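Local coordinates for protein UDP-galactopyranose mutase (Deinococcus radiodurans, PDB 3HDQ) that is a flavoenzyme thought to interconvert UDP-galactopyranose and UDP-galactofuranose, binding FAD and its sugar-nucleotide substrate, at residues A[35-40]-A[62-67]; A[54-59]-A[236-241]; A[116-121]-A[130-135]. One frame throughout, in Å; residues are numbered along the deposited sequence.

Interaction 1: A[35-40]-A[62-67]; sequences VGAGFA and PHIGGN. With FAD (flavin-adenine dinucleotide), chain L.
Ala37 turns its CB toward the 62-67 loop and meets Ile64 CB at 4.3 Å. Beyond that carbon Ile64 heads elsewhere: its extended chain (chi2 179°) runs away from Ala37 to Phe226 and Gln227 of helix 222-229 for apolar cover. The small methyl of Ala37 sits 4.2 Å from both Ile64 CA and Gly65 N, where the loop backbone passes close. Gly65 N donates to Ala37 O at 2.8 Å through a bent bond (133° at the hydrogen), from above the carbonyl plane. Gly38 CA comes 3.7 Å from Gly66 CA and both residues lie against FAD, so neither has room for a side chain; the positive phi of Gly66 also favours glycine. His63 has its ring fixed at both nitrogens: ND1 donates to Ile64 O at 2.7 Å, close to the ring plane, while NE2 pairs with Tyr82 OH and Tyr69 stacks on the ring. The diphosphate lies across the place where the segments meet, gripped by Ala40 N on FAD O1P and by Asn67 N on FAD O1A, both 2.9 Å and nearly straight. A water accepts from Phe39 N and lies close to Gly65 O and FAD O1A, linking both segments to the phosphate. Gly36, Gly38 and the following helix fit the GxGxxG dinucleotide-binding pattern. Strand 30-35 leads into this turn and helix 39-50 leaves it, with Phe39 wedged between helices 222-229 and 373-388.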
loop_
_atom_site.group_PDB
_atom_site.type_symbol
_atom_site.label_atom_id
_atom_site.label_comp_id
_atom_site.label_asym_id
_atom_site.label_seq_id
_atom_site.Cartn_x
_atom_site.Cartn_y
_atom_site.Cartn_z
ATOM N N VAL A 35 6.047 18.937 3.056
ATOM C CA VAL A 35 4.693 18.883 2.506
ATOM C C VAL A 35 4.701 18.240 1.123
ATOM O O VAL A 35 5.243 18.805 0.165
ATOM C CB VAL A 35 4.057 20.287 2.425
ATOM C CG1 VAL A 35 2.550 20.178 2.188
ATOM C CG2 VAL A 35 4.348 21.086 3.703
ATOM N N GLY A 36 4.109 17.050 1.039
ATOM C CA GLY A 36 4.079 16.265 -0.188
ATOM C C GLY A 36 5.063 15.107 -0.165
ATOM O O GLY A 36 6.234 15.302 0.151
ATOM N N ALA A 37 4.592 13.907 -0.500
ATOM C CA ALA A 37 5.438 12.713 -0.498
ATOM C C ALA A 37 5.698 12.156 -1.910
ATOM O O ALA A 37 5.856 10.944 -2.096
ATOM C CB ALA A 37 4.836 11.642 0.391
ATOM N N GLY A 38 5.721 13.039 -2.900
ATOM C CA GLY A 38 6.132 12.659 -4.240
ATOM C C GLY A 38 7.642 12.568 -4.301
ATOM O O GLY A 38 8.301 12.475 -3.263
ATOM N N PHE A 39 8.208 12.598 -5.499
ATOM C CA PHE A 39 9.653 12.554 -5.605
ATOM C C PHE A 39 10.313 13.694 -4.845
ATOM O O PHE A 39 11.316 13.485 -4.174
ATOM C CB PHE A 39 10.105 12.554 -7.067
ATOM C CG PHE A 39 10.122 11.196 -7.676
ATOM C CD1 PHE A 39 9.059 10.760 -8.445
ATOM C CD2 PHE A 39 11.191 10.339 -7.450
ATOM C CE1 PHE A 39 9.063 9.497 -8.999
ATOM C CE2 PHE A 39 11.202 9.071 -7.997
ATOM C CZ PHE A 39 10.132 8.648 -8.772
ATOM N N ALA A 40 9.748 14.894 -4.946
ATOM C CA ALA A 40 10.364 16.068 -4.325
ATOM C C ALA A 40 10.492 15.905 -2.817
ATOM O O ALA A 40 11.587 16.013 -2.256
ATOM C CB ALA A 40 9.574 17.331 -4.661
ATOM N N PRO A 62 -4.073 9.748 0.591
ATOM C CA PRO A 62 -3.989 8.671 1.588
ATOM C C PRO A 62 -2.845 7.722 1.299
ATOM O O PRO A 62 -2.798 6.651 1.888
ATOM C CB PRO A 62 -5.311 7.910 1.415
ATOM C CG PRO A 62 -5.939 8.444 0.113
ATOM C CD PRO A 62 -4.978 9.407 -0.517
ATOM N N HIS A 63 -1.937 8.100 0.407
ATOM C CA HIS A 63 -0.825 7.228 0.040
ATOM C C HIS A 63 0.411 8.073 -0.235
ATOM O O HIS A 63 0.296 9.276 -0.430
ATOM C CB HIS A 63 -1.185 6.440 -1.216
ATOM C CG HIS A 63 -1.435 7.313 -2.406
ATOM N ND1 HIS A 63 -0.430 8.012 -3.035
ATOM C CD2 HIS A 63 -2.580 7.622 -3.064
ATOM C CE1 HIS A 63 -0.941 8.708 -4.038
ATOM N NE2 HIS A 63 -2.242 8.488 -4.076
ATOM N N ILE A 64 1.584 7.443 -0.258
ATOM C CA ILE A 64 2.828 8.129 -0.588
ATOM C C ILE A 64 3.064 8.133 -2.109
ATOM O O ILE A 64 2.258 7.590 -2.873
ATOM C CB ILE A 64 4.040 7.471 0.121
ATOM C CG1 ILE A 64 4.206 6.016 -0.342
ATOM C CG2 ILE A 64 3.866 7.538 1.636
ATOM C CD1 ILE A 64 5.378 5.276 0.268
ATOM N N GLY A 65 4.154 8.754 -2.547
ATOM C CA GLY A 65 4.546 8.673 -3.944
ATOM C C GLY A 65 4.054 9.755 -4.893
ATOM O O GLY A 65 4.434 9.764 -6.065
ATOM N N GLY A 66 3.233 10.680 -4.409
ATOM C CA GLY A 66 2.707 11.719 -5.283
ATOM C C GLY A 66 2.037 11.152 -6.535
ATOM O O GLY A 66 1.285 10.177 -6.454
ATOM N N ASN A 67 2.311 11.766 -7.688
ATOM C CA ASN A 67 1.756 11.343 -8.983
ATOM C C ASN A 67 2.236 9.972 -9.415
ATOM O O ASN A 67 1.612 9.331 -10.263
ATOM C CB ASN A 67 2.154 12.325 -10.107
ATOM C CG ASN A 67 1.281 13.545 -10.143
ATOM O OD1 ASN A 67 0.218 13.568 -9.520
ATOM N ND2 ASN A 67 1.716 14.576 -10.860
HETATM P PA FAD L . 3.940 15.467 -6.962
HETATM O O1A FAD L . 3.946 14.111 -7.363
HETATM O O2A FAD L . 2.848 16.121 -7.554
HETATM O O5B FAD L . 3.796 15.464 -5.422
HETATM C C5B FAD L . 3.503 16.570 -4.656
HETATM C C4B FAD L . 2.672 16.100 -3.507
HETATM O O4B FAD L . 2.351 17.165 -2.686
HETATM C C3B FAD L . 1.360 15.565 -4.028
HETATM O O3B FAD L . 1.190 14.211 -3.771
HETATM C C2B FAD L . 0.324 16.360 -3.306
HETATM O O2B FAD L . -0.685 15.526 -2.883
HETATM C C1B FAD L . 1.092 16.962 -2.167
HETATM N N9A FAD L . 0.452 18.175 -1.670
HETATM C C8A FAD L . 0.110 19.279 -2.345
HETATM N N7A FAD L . -0.455 20.139 -1.535
HETATM C C5A FAD L . -0.492 19.607 -0.324
HETATM C C6A FAD L . -0.966 20.043 0.893
HETATM N N6A FAD L . -1.361 21.260 1.049
HETATM N N1A FAD L . -0.866 19.259 1.986
HETATM C C2A FAD L . -0.314 18.033 1.885
HETATM N N3A FAD L . 0.150 17.606 0.692
HETATM C C4A FAD L . 0.058 18.364 -0.397
HETATM N N1 FAD L . 7.599 11.852 -15.536
HETATM C C2 FAD L . 8.504 11.062 -16.124
HETATM O O2 FAD L . 9.669 11.166 -15.886
HETATM N N3 FAD L . 8.071 10.138 -16.987
HETATM C C4 FAD L . 6.749 10.007 -17.252
HETATM O O4 FAD L . 6.351 9.192 -18.015
HETATM C C4X FAD L . 5.859 10.824 -16.659
HETATM N N5 FAD L . 4.548 10.694 -16.945
HETATM C C5X FAD L . 3.656 11.510 -16.347
HETATM C C6 FAD L . 2.321 11.362 -16.634
HETATM C C7 FAD L . 1.407 12.180 -16.033
HETATM C C7M FAD L . -0.027 12.039 -16.337
HETATM C C8 FAD L . 1.816 13.129 -15.142
HETATM C C8M FAD L . 0.785 13.997 -14.525
HETATM C C9 FAD L . 3.157 13.270 -14.849
HETATM C C9A FAD L . 4.090 12.466 -15.454
HETATM N N10 FAD L . 5.420 12.584 -15.171
HETATM C C10 FAD L . 6.291 11.758 -15.789
HETATM C "C1'" FAD L . 5.943 13.673 -14.308
HETATM C "C2'" FAD L . 5.999 13.307 -12.843
HETATM O "O2'" FAD L . 4.694 13.067 -12.456
HETATM C "C3'" FAD L . 6.558 14.422 -11.965
HETATM O "O3'" FAD L . 7.856 14.741 -12.201
HETATM C "C4'" FAD L . 6.711 13.953 -10.564
HETATM O "O4'" FAD L . 5.723 12.982 -10.406
HETATM C "C5'" FAD L . 6.549 15.138 -9.659
HETATM O "O5'" FAD L . 7.076 14.991 -8.393
HETATM P P FAD L . 6.724 16.049 -7.315
HETATM O O1P FAD L . 7.153 15.586 -6.054
HETATM O O2P FAD L . 7.432 17.227 -7.648
HETATM O O3P FAD L . 5.188 16.313 -7.371
HETATM O O HOH W 1 6.012 12.165 -7.409
#

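Interaction 2: A[54-59]-A[236-241]; sequences RVLIVD and KVMLNT. With FAD (flavin-adenine dinucleotide), chain L.
Leu56, Ile57 and Val58 pair with Lys236, Val237 and Met238 as parallel strands at one end of the Rossmann-type sheet that carries FAD. Their backbone bonds are short and straight, as between Ile57 N and Lys236 O at 2.8 Å. The Leu56 and Lys236 side chains cross at about a right angle, with CD1 of the former 3.7 Å from CB of the latter, and Val58 shares that face with Met238. On the other face Ile57 CG2 meets Val237 CG2 at 3.9 Å. Branched and aliphatic residues suit such buried strands, filling the space on both sides of the sheet. Past the ladder, Val58 chi1 of 75° leaves CG2 anti to the backbone N, so that this methyl packs on Thr241 CB at 3.4 Å. Thr241 is held in turn by OG1 donating to Leu239 O and by its N donating to Asp59 O at 2.9 Å. Further out, residues 237-239 pair antiparallel with a strand of the second subunit, so the sheet continues across the dimer. At Asp59 a carboxylate takes both ribose hydroxyls: OD1 accepts from FAD O2B at 2.8 Å and from Arg61 N, OD2 from FAD O3B at 2.9 Å and from Ala37 N.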
loop_
_atom_site.group_PDB
_atom_site.type_symbol
_atom_site.label_atom_id
_atom_site.label_comp_id
_atom_site.label_asym_id
_atom_site.label_seq_id
_atom_site.Cartn_x
_atom_site.Cartn_y
_atom_site.Cartn_z
ATOM N N ARG A 54 15.315 15.027 12.106
ATOM C CA ARG A 54 13.982 14.480 12.304
ATOM C C ARG A 54 13.004 15.045 11.287
ATOM O O ARG A 54 12.877 16.260 11.131
ATOM C CB ARG A 54 13.491 14.771 13.719
ATOM C CG ARG A 54 14.109 13.858 14.757
ATOM C CD ARG A 54 14.052 14.487 16.127
ATOM N NE ARG A 54 12.731 14.386 16.732
ATOM C CZ ARG A 54 12.317 15.164 17.723
ATOM N NH1 ARG A 54 13.119 16.105 18.207
ATOM N NH2 ARG A 54 11.100 15.008 18.225
ATOM N N VAL A 55 12.302 14.157 10.603
ATOM C CA VAL A 55 11.430 14.576 9.526
ATOM C C VAL A 55 9.977 14.162 9.755
ATOM O O VAL A 55 9.696 13.030 10.120
ATOM C CB VAL A 55 11.946 14.022 8.179
ATOM C CG1 VAL A 55 11.035 14.441 7.037
ATOM C CG2 VAL A 55 13.376 14.506 7.940
ATOM N N LEU A 56 9.056 15.101 9.572
ATOM C CA LEU A 56 7.657 14.753 9.449
ATOM C C LEU A 56 7.287 15.031 8.010
ATOM O O LEU A 56 7.416 16.169 7.538
ATOM C CB LEU A 56 6.774 15.582 10.389
ATOM C CG LEU A 56 5.274 15.307 10.230
ATOM C CD1 LEU A 56 4.949 13.875 10.625
ATOM C CD2 LEU A 56 4.431 16.292 11.034
ATOM N N ILE A 57 6.864 13.990 7.298
ATOM C CA ILE A 57 6.435 14.176 5.921
ATOM C C ILE A 57 4.933 13.983 5.841
ATOM O O ILE A 57 4.388 13.008 6.352
ATOM C CB ILE A 57 7.193 13.257 4.920
ATOM C CG1 ILE A 57 6.889 13.685 3.476
ATOM C CG2 ILE A 57 6.839 11.792 5.142
ATOM C CD1 ILE A 57 7.806 13.048 2.412
ATOM N N VAL A 58 4.257 14.933 5.215
ATOM C CA VAL A 58 2.811 14.906 5.197
ATOM C C VAL A 58 2.284 14.938 3.758
ATOM O O VAL A 58 2.904 15.522 2.869
ATOM C CB VAL A 58 2.255 16.064 6.047
ATOM C CG1 VAL A 58 2.400 17.397 5.317
ATOM C CG2 VAL A 58 0.814 15.809 6.421
ATOM N N ASP A 59 1.156 14.278 3.520
ATOM C CA ASP A 59 0.475 14.407 2.234
ATOM C C ASP A 59 -1.022 14.349 2.472
ATOM O O ASP A 59 -1.501 13.576 3.305
ATOM C CB ASP A 59 0.922 13.304 1.264
ATOM C CG ASP A 59 0.689 13.670 -0.207
ATOM O OD1 ASP A 59 -0.477 13.895 -0.612
ATOM O OD2 ASP A 59 1.679 13.711 -0.964
ATOM N N LYS A 236 8.835 10.333 9.918
ATOM C CA LYS A 236 7.453 10.092 10.319
ATOM C C LYS A 236 6.561 10.435 9.139
ATOM O O LYS A 236 6.711 11.499 8.532
ATOM C CB LYS A 236 7.072 10.955 11.530
ATOM C CG LYS A 236 8.015 10.823 12.720
ATOM C CD LYS A 236 8.220 9.369 13.086
ATOM C CE LYS A 236 9.620 9.147 13.613
ATOM N NZ LYS A 236 9.975 7.703 13.702
ATOM N N VAL A 237 5.637 9.538 8.811
ATOM C CA VAL A 237 4.816 9.713 7.620
ATOM C C VAL A 237 3.345 9.923 7.957
ATOM O O VAL A 237 2.703 9.057 8.532
ATOM C CB VAL A 237 4.938 8.512 6.696
ATOM C CG1 VAL A 237 4.203 8.783 5.389
ATOM C CG2 VAL A 237 6.403 8.184 6.452
ATOM N N MET A 238 2.817 11.076 7.574
ATOM C CA MET A 238 1.449 11.448 7.908
ATOM C C MET A 238 0.588 11.567 6.645
ATOM O O MET A 238 0.819 12.432 5.793
ATOM C CB MET A 238 1.461 12.771 8.666
ATOM C CG MET A 238 0.257 13.022 9.513
ATOM S SD MET A 238 0.517 14.435 10.601
ATOM C CE MET A 238 -0.954 14.245 11.590
ATOM N N LEU A 239 -0.403 10.692 6.525
ATOM C CA LEU A 239 -1.233 10.655 5.331
ATOM C C LEU A 239 -2.641 11.181 5.597
ATOM O O LEU A 239 -3.052 11.326 6.745
ATOM C CB LEU A 239 -1.254 9.235 4.733
ATOM C CG LEU A 239 0.140 8.714 4.338
ATOM C CD1 LEU A 239 0.080 7.339 3.704
ATOM C CD2 LEU A 239 0.829 9.690 3.400
ATOM N N ASN A 240 -3.373 11.462 4.526
ATOM C CA ASN A 240 -4.711 12.012 4.631
ATOM C C ASN A 240 -4.705 13.354 5.370
ATOM O O ASN A 240 -5.655 13.695 6.078
ATOM C CB ASN A 240 -5.640 11.020 5.332
ATOM C CG ASN A 240 -7.082 11.177 4.891
ATOM O OD1 ASN A 240 -7.346 11.477 3.726
ATOM N ND2 ASN A 240 -8.023 10.987 5.818
ATOM N N THR A 241 -3.632 14.116 5.184
ATOM C CA THR A 241 -3.388 15.310 5.992
ATOM C C THR A 241 -2.890 16.533 5.207
ATOM O O THR A 241 -1.760 16.569 4.744
ATOM C CB THR A 241 -2.382 14.995 7.112
ATOM O OG1 THR A 241 -2.859 13.886 7.891
ATOM C CG2 THR A 241 -2.175 16.205 8.006
HETATM P PA FAD L . 3.940 15.467 -6.962
HETATM O O1A FAD L . 3.946 14.111 -7.363
HETATM O O2A FAD L . 2.848 16.121 -7.554
HETATM O O5B FAD L . 3.796 15.464 -5.422
HETATM C C5B FAD L . 3.503 16.570 -4.656
HETATM C C4B FAD L . 2.672 16.100 -3.507
HETATM O O4B FAD L . 2.351 17.165 -2.686
HETATM C C3B FAD L . 1.360 15.565 -4.028
HETATM O O3B FAD L . 1.190 14.211 -3.771
HETATM C C2B FAD L . 0.324 16.360 -3.306
HETATM O O2B FAD L . -0.685 15.526 -2.883
HETATM C C1B FAD L . 1.092 16.962 -2.167
HETATM N N9A FAD L . 0.452 18.175 -1.670
HETATM C C8A FAD L . 0.110 19.279 -2.345
HETATM N N7A FAD L . -0.455 20.139 -1.535
HETATM C C5A FAD L . -0.492 19.607 -0.324
HETATM C C6A FAD L . -0.966 20.043 0.893
HETATM N N6A FAD L . -1.361 21.260 1.049
HETATM N N1A FAD L . -0.866 19.259 1.986
HETATM C C2A FAD L . -0.314 18.033 1.885
HETATM N N3A FAD L . 0.150 17.606 0.692
HETATM C C4A FAD L . 0.058 18.364 -0.397
HETATM N N1 FAD L . 7.599 11.852 -15.536
HETATM C C2 FAD L . 8.504 11.062 -16.124
HETATM O O2 FAD L . 9.669 11.166 -15.886
HETATM N N3 FAD L . 8.071 10.138 -16.987
HETATM C C4 FAD L . 6.749 10.007 -17.252
HETATM O O4 FAD L . 6.351 9.192 -18.015
HETATM C C4X FAD L . 5.859 10.824 -16.659
HETATM N N5 FAD L . 4.548 10.694 -16.945
HETATM C C5X FAD L . 3.656 11.510 -16.347
HETATM C C6 FAD L . 2.321 11.362 -16.634
HETATM C C7 FAD L . 1.407 12.180 -16.033
HETATM C C7M FAD L . -0.027 12.039 -16.337
HETATM C C8 FAD L . 1.816 13.129 -15.142
HETATM C C8M FAD L . 0.785 13.997 -14.525
HETATM C C9 FAD L . 3.157 13.270 -14.849
HETATM C C9A FAD L . 4.090 12.466 -15.454
HETATM N N10 FAD L . 5.420 12.584 -15.171
HETATM C C10 FAD L . 6.291 11.758 -15.789
HETATM C "C1'" FAD L . 5.943 13.673 -14.308
HETATM C "C2'" FAD L . 5.999 13.307 -12.843
HETATM O "O2'" FAD L . 4.694 13.067 -12.456
HETATM C "C3'" FAD L . 6.558 14.422 -11.965
HETATM O "O3'" FAD L . 7.856 14.741 -12.201
HETATM C "C4'" FAD L . 6.711 13.953 -10.564
HETATM O "O4'" FAD L . 5.723 12.982 -10.406
HETATM C "C5'" FAD L . 6.549 15.138 -9.659
HETATM O "O5'" FAD L . 7.076 14.991 -8.393
HETATM P P FAD L . 6.724 16.049 -7.315
HETATM O O1P FAD L . 7.153 15.586 -6.054
HETATM O O2P FAD L . 7.432 17.227 -7.648
HETATM O O3P FAD L . 5.188 16.313 -7.371
#

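Interaction 3: A[116-121]-A[130-135]; sequences DGQLLP and NRLYGL
A beta hairpin, strands 111-115 and 118-122, receives the last turn of helix 126-133 against its outer strand. Asp116 and Gly117 make the tight turn, both with positive phi, as in a type I' turn, a conformation that glycine adopts easily. Leu120 touches both helix residues. Its CD1 lies over the middle of one face of the Arg131 guanidinium, 3.5 Å from CZ, and its CD2 meets Leu132 CD1 at 3.8 Å, the two leucines crossing at about a right angle. Arg131 gets there by a bend at chi3 (58°), which lays its flat end beside the strand and brings NH1 to Leu119 O at 3.1 Å, a weak bond. A long chain with a broad polar end suits this exposed position, since it can shield a leucine and still reach a strand carbonyl and water.

Gln118 adds a straighter, though long, hydrogen bond: NE2 donates to Arg131 O at 3.3 Å (166° at the hydrogen), within the amide plane of the glutamine but from well above the carbonyl plane. A water within hydrogen-bonding distance of both Gln118 OE1 and Leu132 O joins the strand to a second carbonyl near the helix end. Leu132 CG stands anti to the backbone N (chi1 -177°), carrying CD1 in toward the hairpin, where it also touches Asp116 OD2 at 3.4 Å. Leu171 and Lys174 of helix 159-184 and Val115 of the partner strand pack round Leu132, close to the UDP-binding Phe175. Gly134 is the first residue to leave helical geometry; its positive phi, easy for glycine, lets Leu135 N turn back to Asn130 O at 3.0 Å. The arrangement is a beta hairpin followed by a short helix that folds back to pack on its second strand.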
loop_
_atom_site.group_PDB
_atom_site.type_symbol
_atom_site.label_atom_id
_atom_site.label_comp_id
_atom_site.label_asym_id
_atom_site.label_seq_id
_atom_site.Cartn_x
_atom_site.Cartn_y
_atom_site.Cartn_z
ATOM N N ASP A 116 -4.585 9.524 -39.693
ATOM C CA ASP A 116 -5.054 8.949 -40.951
ATOM C C ASP A 116 -5.327 7.445 -40.817
ATOM O O ASP A 116 -5.032 6.672 -41.724
ATOM C CB ASP A 116 -4.029 9.190 -42.079
ATOM C CG ASP A 116 -3.922 10.658 -42.491
ATOM O OD1 ASP A 116 -4.725 11.477 -42.000
ATOM O OD2 ASP A 116 -3.033 10.985 -43.312
ATOM N N GLY A 117 -5.876 7.031 -39.683
ATOM C CA GLY A 117 -6.248 5.642 -39.478
ATOM C C GLY A 117 -5.093 4.652 -39.440
ATOM O O GLY A 117 -5.297 3.445 -39.544
ATOM N N GLN A 118 -3.879 5.162 -39.292
ATOM C CA GLN A 118 -2.707 4.316 -39.129
ATOM C C GLN A 118 -2.071 4.587 -37.777
ATOM O O GLN A 118 -2.242 5.668 -37.212
ATOM C CB GLN A 118 -1.662 4.650 -40.190
ATOM C CG GLN A 118 -2.111 4.496 -41.611
ATOM C CD GLN A 118 -1.236 5.304 -42.555
ATOM O OE1 GLN A 118 -1.639 6.367 -43.023
ATOM N NE2 GLN A 118 -0.022 4.823 -42.808
ATOM N N LEU A 119 -1.302 3.621 -37.283
ATOM C CA LEU A 119 -0.494 3.825 -36.082
ATOM C C LEU A 119 0.958 4.093 -36.465
ATOM O O LEU A 119 1.664 3.211 -36.951
ATOM C CB LEU A 119 -0.611 2.630 -35.135
ATOM C CG LEU A 119 -2.036 2.419 -34.624
ATOM C CD1 LEU A 119 -2.133 1.154 -33.768
ATOM C CD2 LEU A 119 -2.508 3.651 -33.851
ATOM N N LEU A 120 1.386 5.329 -36.246
ATOM C CA LEU A 120 2.670 5.808 -36.733
ATOM C C LEU A 120 3.550 6.257 -35.582
ATOM O O LEU A 120 3.055 6.809 -34.616
ATOM C CB LEU A 120 2.433 6.988 -37.690
ATOM C CG LEU A 120 2.387 6.740 -39.203
ATOM C CD1 LEU A 120 2.078 5.285 -39.530
ATOM C CD2 LEU A 120 1.388 7.685 -39.867
ATOM N N PRO A 121 4.871 6.057 -35.700
ATOM C CA PRO A 121 5.781 6.476 -34.633
ATOM C C PRO A 121 5.714 7.978 -34.358
ATOM O O PRO A 121 5.721 8.793 -35.289
ATOM C CB PRO A 121 7.170 6.121 -35.190
ATOM C CG PRO A 121 6.918 5.120 -36.264
ATOM C CD PRO A 121 5.587 5.454 -36.838
ATOM N N ASN A 130 7.700 8.265 -44.406
ATOM C CA ASN A 130 7.499 7.296 -45.466
ATOM C C ASN A 130 6.112 6.655 -45.395
ATOM O O ASN A 130 5.409 6.585 -46.389
ATOM C CB ASN A 130 8.614 6.243 -45.457
ATOM C CG ASN A 130 9.926 6.780 -46.038
ATOM O OD1 ASN A 130 9.930 7.768 -46.777
ATOM N ND2 ASN A 130 11.039 6.130 -45.706
ATOM N N ARG A 131 5.701 6.222 -44.211
ATOM C CA ARG A 131 4.445 5.509 -44.097
ATOM C C ARG A 131 3.245 6.414 -44.324
ATOM O O ARG A 131 2.232 5.983 -44.892
ATOM C CB ARG A 131 4.348 4.757 -42.757
ATOM C CG ARG A 131 5.323 3.576 -42.636
ATOM C CD ARG A 131 5.193 2.857 -41.295
ATOM N NE ARG A 131 3.831 2.365 -41.106
ATOM C CZ ARG A 131 3.280 2.068 -39.930
ATOM N NH1 ARG A 131 3.969 2.204 -38.795
ATOM N NH2 ARG A 131 2.025 1.636 -39.893
ATOM N N LEU A 132 3.357 7.668 -43.893
ATOM C CA LEU A 132 2.239 8.598 -43.980
ATOM C C LEU A 132 1.941 8.988 -45.425
ATOM O O LEU A 132 0.781 9.013 -45.836
ATOM C CB LEU A 132 2.496 9.860 -43.137
ATOM C CG LEU A 132 1.328 10.863 -43.103
ATOM C CD1 LEU A 132 0.139 10.276 -42.362
ATOM C CD2 LEU A 132 1.734 12.185 -42.472
ATOM N N TYR A 133 2.988 9.290 -46.193
ATOM C CA TYR A 133 2.821 9.833 -47.546
ATOM C C TYR A 133 3.084 8.806 -48.652
ATOM O O TYR A 133 2.947 9.110 -49.840
ATOM C CB TYR A 133 3.752 11.025 -47.762
ATOM C CG TYR A 133 3.492 12.218 -46.872
ATOM C CD1 TYR A 133 2.235 12.825 -46.832
ATOM C CD2 TYR A 133 4.510 12.766 -46.095
ATOM C CE1 TYR A 133 1.990 13.930 -46.016
ATOM C CE2 TYR A 133 4.270 13.875 -45.277
ATOM C CZ TYR A 133 3.013 14.447 -45.250
ATOM O OH TYR A 133 2.772 15.540 -44.464
ATOM N N GLY A 134 3.472 7.596 -48.258
ATOM C CA GLY A 134 3.838 6.563 -49.212
ATOM C C GLY A 134 5.166 6.828 -49.908
ATOM O O GLY A 134 5.334 6.480 -51.076
ATOM N N LEU A 135 6.113 7.442 -49.202
ATOM C CA LEU A 135 7.419 7.757 -49.790
ATOM C C LEU A 135 8.451 6.668 -49.517
ATOM O O LEU A 135 8.182 5.709 -48.799
ATOM C CB LEU A 135 7.952 9.098 -49.273
ATOM C CG LEU A 135 7.126 10.359 -49.528
ATOM C CD1 LEU A 135 7.646 11.533 -48.698
ATOM C CD2 LEU A 135 7.107 10.719 -51.004
HETATM O O HOH W 2 -1.725 8.718 -44.824
HETATM O O HOH W 3 1.824 0.444 -36.735
#

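Interactions 1 and 2 are buried and belong to one FAD-binding domain: helix 39-50 follows the glycine turn of interaction 1 and leads to the strand of interaction 2. The two touch directly, Gly36 N lying 2.7 Å from Val58 O. Interaction 2 is a ladder of backbone bonds with aliphatic packing and a carboxylate for the ribose, whereas interaction 1 has one such bond, close-packed glycines and amides for the diphosphate. Interaction 3 stands apart on the opposite side of the chain's centre, about 40 Å from interaction 1 between centres. Only partly buried, it joins a different sheet to a helix through long polar side chains, leucines and water.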